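Local coordinates for protein cell Inhibiting Factor (CifBp) (Burkholderia pseudomallei, PDB 3GQM) that deamidates a glutamine side chain of host NEDD8 to glutamate, abolishing cullin-RING ubiquitin ligase activity, and inhibits the host cell cycle, at residues K113-K118 with H258-R263; L99-C104 with A189-D194. All blocks are in the same frame, centred on the assembly; numbering follows the deposited sequence.

Contact 1. Residues K113-K118 with H258-R263; sequences KLMTEK and HEYDFR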
ATOM      1  N   LYS A 113      -7.327   1.017   4.466  1.00 21.37           N
ATOM      2  CA  LYS A 113      -8.302   1.563   5.413  1.00 21.39           C
ATOM      3  C   LYS A 113      -8.717   2.965   4.975  1.00 21.94           C
ATOM      4  O   LYS A 113      -9.938   3.241   4.893  1.00 20.91           O
ATOM      5  CB  LYS A 113      -7.741   1.583   6.852  1.00 23.06           C
ATOM      6  CG  LYS A 113      -7.647   0.144   7.500  1.00 22.96           C
ATOM      7  CD  LYS A 113      -6.862   0.199   8.850  1.00 23.22           C
ATOM      8  CE  LYS A 113      -7.558   1.126   9.910  1.00 23.56           C
ATOM      9  NZ  LYS A 113      -8.712   0.388  10.461  1.00 21.34           N
ATOM     10  N   LEU A 114      -7.734   3.830   4.657  1.00 20.69           N
ATOM     11  CA  LEU A 114      -8.065   5.195   4.169  1.00 22.07           C
ATOM     12  C   LEU A 114      -9.061   5.200   3.004  1.00 22.79           C
ATOM     13  O   LEU A 114      -9.985   6.014   2.977  1.00 23.59           O
ATOM     14  CB  LEU A 114      -6.823   5.988   3.749  1.00 21.56           C
ATOM     15  CG  LEU A 114      -6.961   7.514   3.622  1.00 23.02           C
ATOM     16  CD1 LEU A 114      -7.203   8.151   4.959  1.00 29.15           C
ATOM     17  CD2 LEU A 114      -5.737   8.130   3.044  1.00 19.63           C
ATOM     18  N   MET A 115      -8.888   4.293   2.057  1.00 21.89           N
ATOM     19  CA  MET A 115      -9.753   4.278   0.874  1.00 23.48           C
ATOM     20  C   MET A 115     -11.176   3.742   1.151  1.00 24.32           C
ATOM     21  O   MET A 115     -12.139   4.263   0.594  1.00 24.44           O
ATOM     22  CB  MET A 115      -9.072   3.446  -0.226  1.00 22.14           C
ATOM     23  CG  MET A 115      -7.790   4.097  -0.718  1.00 23.64           C
ATOM     24  SD  MET A 115      -6.934   3.117  -1.944  1.00 26.75           S
ATOM     25  CE  MET A 115      -8.206   3.023  -3.215  1.00 28.48           C
ATOM     26  N   THR A 116     -11.278   2.696   1.993  1.00 24.26           N
ATOM     27  CA  THR A 116     -12.482   1.883   2.122  1.00 23.57           C
ATOM     28  C   THR A 116     -13.372   2.247   3.304  1.00 24.43           C
ATOM     29  O   THR A 116     -14.528   1.906   3.288  1.00 24.85           O
ATOM     30  CB  THR A 116     -12.127   0.381   2.288  1.00 24.06           C
ATOM     31  OG1 THR A 116     -11.242   0.209   3.398  1.00 23.59           O
ATOM     32  CG2 THR A 116     -11.451  -0.177   1.010  1.00 21.23           C
ATOM     33  N   GLU A 117     -12.856   2.916   4.321  1.00 25.56           N
ATOM     34  CA  GLU A 117     -13.620   3.116   5.578  1.00 27.80           C
ATOM     35  C   GLU A 117     -14.577   4.300   5.494  1.00 29.00           C
ATOM     36  O   GLU A 117     -14.305   5.299   4.828  1.00 28.75           O
ATOM     37  CB  GLU A 117     -12.708   3.300   6.801  1.00 26.06           C
ATOM     38  CG  GLU A 117     -12.138   1.978   7.298  1.00 27.97           C
ATOM     39  CD  GLU A 117     -11.157   2.108   8.461  1.00 28.29           C
ATOM     40  OE1 GLU A 117     -10.620   3.221   8.731  1.00 24.76           O
ATOM     41  OE2 GLU A 117     -10.905   1.054   9.097  1.00 31.64           O
ATOM     42  N   LYS A 118     -15.675   4.187   6.213  1.00 30.59           N
ATOM     43  CA  LYS A 118     -16.579   5.313   6.368  1.00 32.65           C
ATOM     44  C   LYS A 118     -16.718   5.471   7.876  1.00 33.06           C
ATOM     45  O   LYS A 118     -15.966   6.215   8.505  1.00 33.13           O
ATOM     46  CB  LYS A 118     -17.903   4.956   5.690  1.00 31.92           C
ATOM     47  CG  LYS A 118     -18.765   6.103   5.281  1.00 35.79           C
ATOM     48  CD  LYS A 118     -19.582   6.684   6.416  1.00 40.71           C
ATOM     49  CE  LYS A 118     -20.900   7.247   5.895  1.00 43.35           C
ATOM     50  NZ  LYS A 118     -20.833   7.524   4.420  1.00 49.00           N
ATOM     51  N   HIS A 258     -12.105  -5.031  -2.200  1.00 27.76           N
ATOM     52  CA  HIS A 258     -13.104  -4.390  -1.359  1.00 26.51           C
ATOM     53  C   HIS A 258     -13.544  -3.137  -2.077  1.00 27.21           C
ATOM     54  O   HIS A 258     -12.714  -2.305  -2.463  1.00 25.53           O
ATOM     55  CB  HIS A 258     -12.446  -3.980  -0.042  1.00 25.20           C
ATOM     56  CG  HIS A 258     -13.413  -3.634   1.036  1.00 25.92           C
ATOM     57  ND1 HIS A 258     -14.279  -2.568   0.942  1.00 26.32           N
ATOM     58  CD2 HIS A 258     -13.646  -4.204   2.247  1.00 27.08           C
ATOM     59  CE1 HIS A 258     -15.016  -2.500   2.043  1.00 26.04           C
ATOM     60  NE2 HIS A 258     -14.655  -3.484   2.846  1.00 28.07           N
ATOM     61  N   GLU A 259     -14.850  -2.941  -2.179  1.00 27.12           N
ATOM     62  CA  GLU A 259     -15.348  -1.714  -2.777  1.00 27.60           C
ATOM     63  C   GLU A 259     -14.982  -0.501  -1.942  1.00 27.08           C
ATOM     64  O   GLU A 259     -14.756  -0.604  -0.711  1.00 26.67           O
ATOM     65  CB  GLU A 259     -16.880  -1.742  -2.978  1.00 27.61           C
ATOM     66  CG  GLU A 259     -17.676  -1.943  -1.704  1.00 31.68           C
ATOM     67  CD  GLU A 259     -19.172  -2.133  -2.002  1.00 38.75           C
ATOM     68  OE1 GLU A 259     -19.798  -1.148  -2.418  1.00 41.35           O
ATOM     69  OE2 GLU A 259     -19.709  -3.265  -1.859  1.00 41.75           O
ATOM     70  N   TYR A 260     -14.939   0.644  -2.614  1.00 25.63           N
ATOM     71  CA  TYR A 260     -14.858   1.907  -1.909  1.00 26.31           C
ATOM     72  C   TYR A 260     -15.670   2.976  -2.606  1.00 26.26           C
ATOM     73  O   TYR A 260     -15.879   2.945  -3.844  1.00 25.90           O
ATOM     74  CB  TYR A 260     -13.385   2.350  -1.701  1.00 25.87           C
ATOM     75  CG  TYR A 260     -12.608   2.795  -2.942  1.00 25.44           C
ATOM     76  CD1 TYR A 260     -12.610   4.142  -3.362  1.00 23.20           C
ATOM     77  CD2 TYR A 260     -11.879   1.854  -3.696  1.00 24.42           C
ATOM     78  CE1 TYR A 260     -11.892   4.556  -4.488  1.00 24.33           C
ATOM     79  CE2 TYR A 260     -11.152   2.253  -4.824  1.00 25.81           C
ATOM     80  CZ  TYR A 260     -11.135   3.600  -5.201  1.00 25.16           C
ATOM     81  OH  TYR A 260     -10.426   3.928  -6.309  1.00 24.54           O
ATOM     82  N   ASP A 261     -16.149   3.899  -1.792  1.00 27.04           N
ATOM     83  CA  ASP A 261     -16.732   5.137  -2.256  1.00 29.08           C
ATOM     84  C   ASP A 261     -15.642   6.160  -2.553  1.00 28.30           C
ATOM     85  O   ASP A 261     -14.924   6.566  -1.653  1.00 28.35           O
ATOM     86  CB  ASP A 261     -17.597   5.745  -1.159  1.00 30.96           C
ATOM     87  CG  ASP A 261     -18.300   6.988  -1.641  1.00 35.54           C
ATOM     88  OD1 ASP A 261     -19.388   6.826  -2.213  1.00 45.15           O
ATOM     89  OD2 ASP A 261     -17.762   8.109  -1.496  1.00 43.36           O
ATOM     90  N   PHE A 262     -15.551   6.632  -3.780  1.00 27.44           N
ATOM     91  CA  PHE A 262     -14.545   7.657  -4.066  1.00 28.26           C
ATOM     92  C   PHE A 262     -14.583   8.953  -3.250  1.00 27.21           C
ATOM     93  O   PHE A 262     -13.536   9.504  -2.880  1.00 26.46           O
ATOM     94  CB  PHE A 262     -14.516   7.980  -5.567  1.00 28.44           C
ATOM     95  CG  PHE A 262     -13.422   8.902  -5.938  1.00 30.85           C
ATOM     96  CD1 PHE A 262     -12.101   8.423  -6.018  1.00 32.51           C
ATOM     97  CD2 PHE A 262     -13.693  10.259  -6.180  1.00 31.34           C
ATOM     98  CE1 PHE A 262     -11.053   9.287  -6.329  1.00 34.67           C
ATOM     99  CE2 PHE A 262     -12.669  11.144  -6.503  1.00 33.44           C
ATOM    100  CZ  PHE A 262     -11.344  10.672  -6.585  1.00 35.57           C
ATOM    101  N   ARG A 263     -15.766   9.493  -3.017  1.00 27.07           N
ATOM    102  CA  ARG A 263     -15.854  10.741  -2.219  1.00 28.03           C
ATOM    103  C   ARG A 263     -15.485  10.502  -0.771  1.00 27.04           C
ATOM    104  O   ARG A 263     -14.933  11.384  -0.128  1.00 27.34           O
ATOM    105  CB  ARG A 263     -17.273  11.351  -2.252  1.00 27.79           C
ATOM    106  CG  ARG A 263     -17.658  11.932  -3.616  1.00 30.91           C
ATOM    107  CD  ARG A 263     -18.977  12.752  -3.458  1.00 35.87           C
ATOM    108  NE  ARG A 263     -19.528  13.178  -4.740  1.00 37.00           N
ATOM    109  CZ  ARG A 263     -18.969  14.122  -5.504  1.00 37.81           C
ATOM    110  NH1 ARG A 263     -19.535  14.449  -6.654  1.00 40.39           N
ATOM    111  NH2 ARG A 263     -17.854  14.737  -5.112  1.00 34.65           N
TER
HETATM  112  O   HOH W   1     -15.991   0.555   1.630  1.00 33.92           O
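One face of the Tyr260 ring carries the terminal methyl of Met115, and one face of the His258 imidazole carries Thr116. Met115 CE lies 3.8 Å from the Tyr260 ring centroid, a CH-pi contact displaced to the rim. The sulfur stands farther back above the same ring, Met115 SD being 5.4 Å from the Tyr260 centroid, a Met-aromatic contact at long range. The bend at the last torsion of Met115 (chi3 60°) helps to turn the methyl over the ring. On the histidine, Thr116 CB makes a second CH-pi contact, while Thr116 CG2 packs 3.7 Å from His258 ND1. In the plane of the imidazole, and within 258-263, His258 ND1 donates to Glu259 O over 2.6 Å, which should fix the ring's rotation. Glu259 O also accepts from a water that donates to Thr116 O as well. Backbone approaches closely too, Met115 O lying 3.2 Å from Tyr260 CB. The C-terminal end of helix 104-116 is thus laid against the end of strand 253-260, an outermost strand of the antiparallel sheet, with Val149 of the adjacent strand touching Met115 and Thr116. The Thr116 and Tyr260 side chains meet the other segment through carbon, their hydroxyls being bonded to Phe112 O and Asp164 OD1. Side chains therefore join here by apolar and CH-pi contacts, with one water supplying a polar link between the backbones.

Contact 2. Residues L99-C104 with A189-D194; sequences LMTPVC and AVRVED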
ATOM      1  N   LEU A  99       9.396  10.843  12.366  1.00 39.28           N
ATOM      2  CA  LEU A  99       8.281  10.597  11.479  1.00 39.72           C
ATOM      3  C   LEU A  99       8.682   9.422  10.619  1.00 40.06           C
ATOM      4  O   LEU A  99       9.865   9.170  10.384  1.00 40.07           O
ATOM      5  CB  LEU A  99       7.932  11.829  10.655  1.00 40.00           C
ATOM      6  CG  LEU A  99       7.475  13.077  11.432  1.00 40.20           C
ATOM      7  CD1 LEU A  99       6.562  13.857  10.523  1.00 38.26           C
ATOM      8  CD2 LEU A  99       6.754  12.684  12.712  1.00 41.63           C
ATOM      9  N   MET A 100       7.705   8.655  10.194  1.00 40.15           N
ATOM     10  CA  MET A 100       8.088   7.460   9.508  1.00 40.51           C
ATOM     11  C   MET A 100       7.728   7.457   8.029  1.00 39.13           C
ATOM     12  O   MET A 100       6.808   8.138   7.620  1.00 38.15           O
ATOM     13  CB  MET A 100       7.561   6.250  10.247  1.00 41.34           C
ATOM     14  CG  MET A 100       6.078   6.084  10.269  1.00 45.49           C
ATOM     15  SD  MET A 100       5.774   4.622  11.298  1.00 59.68           S
ATOM     16  CE  MET A 100       7.034   3.469  10.693  1.00 53.35           C
ATOM     17  N   THR A 101       8.520   6.737   7.241  1.00 38.42           N
ATOM     18  CA  THR A 101       8.074   6.305   5.928  1.00 37.14           C
ATOM     19  C   THR A 101       7.889   4.779   6.038  1.00 34.80           C
ATOM     20  O   THR A 101       8.774   4.069   6.462  1.00 34.79           O
ATOM     21  CB  THR A 101       8.995   6.819   4.772  1.00 37.94           C
ATOM     22  OG1 THR A 101       8.274   6.802   3.525  1.00 36.98           O
ATOM     23  CG2 THR A 101      10.311   6.060   4.706  1.00 38.72           C
ATOM     24  N   PRO A 102       6.693   4.296   5.723  1.00 32.53           N
ATOM     25  CA  PRO A 102       6.247   2.954   6.099  1.00 31.24           C
ATOM     26  C   PRO A 102       6.790   1.810   5.198  1.00 29.58           C
ATOM     27  O   PRO A 102       6.901   1.995   3.992  1.00 27.94           O
ATOM     28  CB  PRO A 102       4.724   3.073   5.906  1.00 30.77           C
ATOM     29  CG  PRO A 102       4.607   4.024   4.778  1.00 30.51           C
ATOM     30  CD  PRO A 102       5.606   5.075   5.103  1.00 32.37           C
ATOM     31  N   VAL A 103       7.108   0.657   5.806  1.00 28.79           N
ATOM     32  CA  VAL A 103       7.326  -0.628   5.092  1.00 27.81           C
ATOM     33  C   VAL A 103       6.041  -1.059   4.376  1.00 26.61           C
ATOM     34  O   VAL A 103       4.965  -0.484   4.608  1.00 25.79           O
ATOM     35  CB  VAL A 103       7.783  -1.763   6.090  1.00 28.43           C
ATOM     36  CG1 VAL A 103       8.845  -1.229   6.983  1.00 28.78           C
ATOM     37  CG2 VAL A 103       6.599  -2.280   6.951  1.00 27.78           C
ATOM     38  N   CYS A 104       6.154  -2.044   3.487  1.00 25.81           N
ATOM     39  CA  CYS A 104       5.085  -2.386   2.551  1.00 25.35           C
ATOM     40  C   CYS A 104       3.753  -2.761   3.211  1.00 24.94           C
ATOM     41  O   CYS A 104       2.693  -2.289   2.779  1.00 23.83           O
ATOM     42  CB  CYS A 104       5.534  -3.510   1.622  1.00 26.13           C
ATOM     43  SG  CYS A 104       5.768  -5.070   2.504  1.00 31.19           S
ATOM     44  N   ALA A 189      14.310  -0.667  -3.122  1.00 27.37           N
ATOM     45  CA  ALA A 189      13.562   0.113  -2.148  1.00 26.84           C
ATOM     46  C   ALA A 189      12.833   1.278  -2.812  1.00 27.58           C
ATOM     47  O   ALA A 189      13.379   1.938  -3.712  1.00 29.00           O
ATOM     48  CB  ALA A 189      14.454   0.619  -1.052  1.00 25.25           C
ATOM     49  N   VAL A 190      11.591   1.514  -2.389  1.00 26.06           N
ATOM     50  CA  VAL A 190      10.858   2.722  -2.838  1.00 26.07           C
ATOM     51  C   VAL A 190       9.934   3.240  -1.731  1.00 25.21           C
ATOM     52  O   VAL A 190       9.252   2.464  -1.094  1.00 25.32           O
ATOM     53  CB  VAL A 190      10.130   2.491  -4.180  1.00 24.64           C
ATOM     54  CG1 VAL A 190       8.973   1.444  -4.050  1.00 27.29           C
ATOM     55  CG2 VAL A 190       9.650   3.846  -4.812  1.00 24.89           C
ATOM     56  N   ARG A 191      10.005   4.534  -1.458  1.00 25.50           N
ATOM     57  CA  ARG A 191       9.169   5.189  -0.461  1.00 27.10           C
ATOM     58  C   ARG A 191       7.776   5.328  -1.096  1.00 25.75           C
ATOM     59  O   ARG A 191       7.691   5.550  -2.294  1.00 26.20           O
ATOM     60  CB  ARG A 191       9.726   6.603  -0.173  1.00 26.89           C
ATOM     61  CG  ARG A 191      10.993   6.592   0.704  1.00 33.83           C
ATOM     62  CD  ARG A 191      11.736   7.926   0.612  1.00 37.15           C
ATOM     63  NE  ARG A 191      11.002   9.007   1.251  1.00 43.82           N
ATOM     64  CZ  ARG A 191      10.623  10.144   0.662  1.00 47.75           C
ATOM     65  NH1 ARG A 191      10.888  10.380  -0.623  1.00 46.64           N
ATOM     66  NH2 ARG A 191       9.963  11.052   1.372  1.00 49.98           N
ATOM     67  N   VAL A 192       6.710   5.240  -0.309  1.00 25.58           N
ATOM     68  CA  VAL A 192       5.349   5.466  -0.869  1.00 25.14           C
ATOM     69  C   VAL A 192       5.242   6.875  -1.532  1.00 24.68           C
ATOM     70  O   VAL A 192       4.705   7.016  -2.638  1.00 22.41           O
ATOM     71  CB  VAL A 192       4.219   5.200   0.179  1.00 25.76           C
ATOM     72  CG1 VAL A 192       4.211   6.282   1.334  1.00 23.34           C
ATOM     73  CG2 VAL A 192       2.869   5.089  -0.492  1.00 24.02           C
ATOM     74  N   GLU A 193       5.859   7.889  -0.908  1.00 25.36           N
ATOM     75  CA  GLU A 193       5.778   9.263  -1.463  1.00 25.63           C
ATOM     76  C   GLU A 193       6.356   9.344  -2.867  1.00 24.98           C
ATOM     77  O   GLU A 193       5.768   9.993  -3.711  1.00 24.29           O
ATOM     78  CB  GLU A 193       6.480  10.291  -0.571  1.00 27.24           C
ATOM     79  CG  GLU A 193       5.893  10.334   0.856  1.00 30.63           C
ATOM     80  CD  GLU A 193       6.676   9.501   1.858  1.00 34.65           C
ATOM     81  OE1 GLU A 193       7.188   8.407   1.525  1.00 33.70           O
ATOM     82  OE2 GLU A 193       6.755   9.961   3.018  1.00 37.17           O
ATOM     83  N   ASP A 194       7.519   8.715  -3.091  1.00 24.88           N
ATOM     84  CA  ASP A 194       8.181   8.731  -4.386  1.00 24.34           C
ATOM     85  C   ASP A 194       7.363   7.916  -5.360  1.00 23.30           C
ATOM     86  O   ASP A 194       7.134   8.338  -6.493  1.00 23.45           O
ATOM     87  CB  ASP A 194       9.634   8.194  -4.275  1.00 26.02           C
ATOM     88  CG  ASP A 194      10.547   9.146  -3.493  1.00 30.05           C
ATOM     89  OD1 ASP A 194      10.333  10.379  -3.582  1.00 38.89           O
ATOM     90  OD2 ASP A 194      11.452   8.707  -2.763  1.00 31.19           O
TER
HETATM   91  O   HOH W   2       7.331   4.433   2.302  1.00 28.21           O
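Thr101 OG1 serves two partners at once: it donates to Glu193 OE1 over 2.8 Å and accepts a hydrogen bond from a bridging water. The carboxylate receives the hydroxyl on the syn lone pair of OE1. With OG1 anti to the backbone N of Thr101 (chi1 -159°), the hydroxyl faces the start of helix 192-199, and the bend of Glu193 at its second torsion (chi2 97°) helps to bring the carboxylate to it. The water also donates to Pro102 O and accepts from Val192 N at 2.8 Å from its oxygen, so it joins one hydroxyl and two backbone groups. Val192 directly follows Arg191, the N-cap residue, and the water thereby takes up an N-H of the first helical turn. Pro102 O has a second partner in Ser180 OG. Below the polar group, Pro102 CG packs on Val192 CG1 at 4.1 Å, the two side chains crossing at about a right angle. Arg191 runs across Thr101, its CG 3.9 Å from Thr101 OG1. Its guanidinium pairs with Asp194, NH1 to OD2 2.8 Å, from above the carboxylate plane; the pair with Glu193 OE2 is long and one of charges only. The loop ends at Cys104, inferred to be an active-site residue. Hydroxyl, water and carboxylate thus tie the approach to that cysteine to a helix start, where the neighbouring arginine probably helps to stabilise the charge of Glu193.

Overall arrangement
From the N terminus the chain first enters 99-104, the loop leading into helix 104-116, and then 113-118 at the far end of that helix. It returns to 189-194, closing the loop of contact 2 after passing through strands 147-154, 159-165 and 176-178, and reaches 258-263 last, closing contact 1. The segments alternate, so the two closures cross and neither encloses the other. Helix 104-116 connects them: contact 2 ties the loop before it to the start of helix 192-199, contact 1 its end to outer strand 253-260. Their centres lie about 21 Å apart on opposite sides of the chain's centre, and they do not touch.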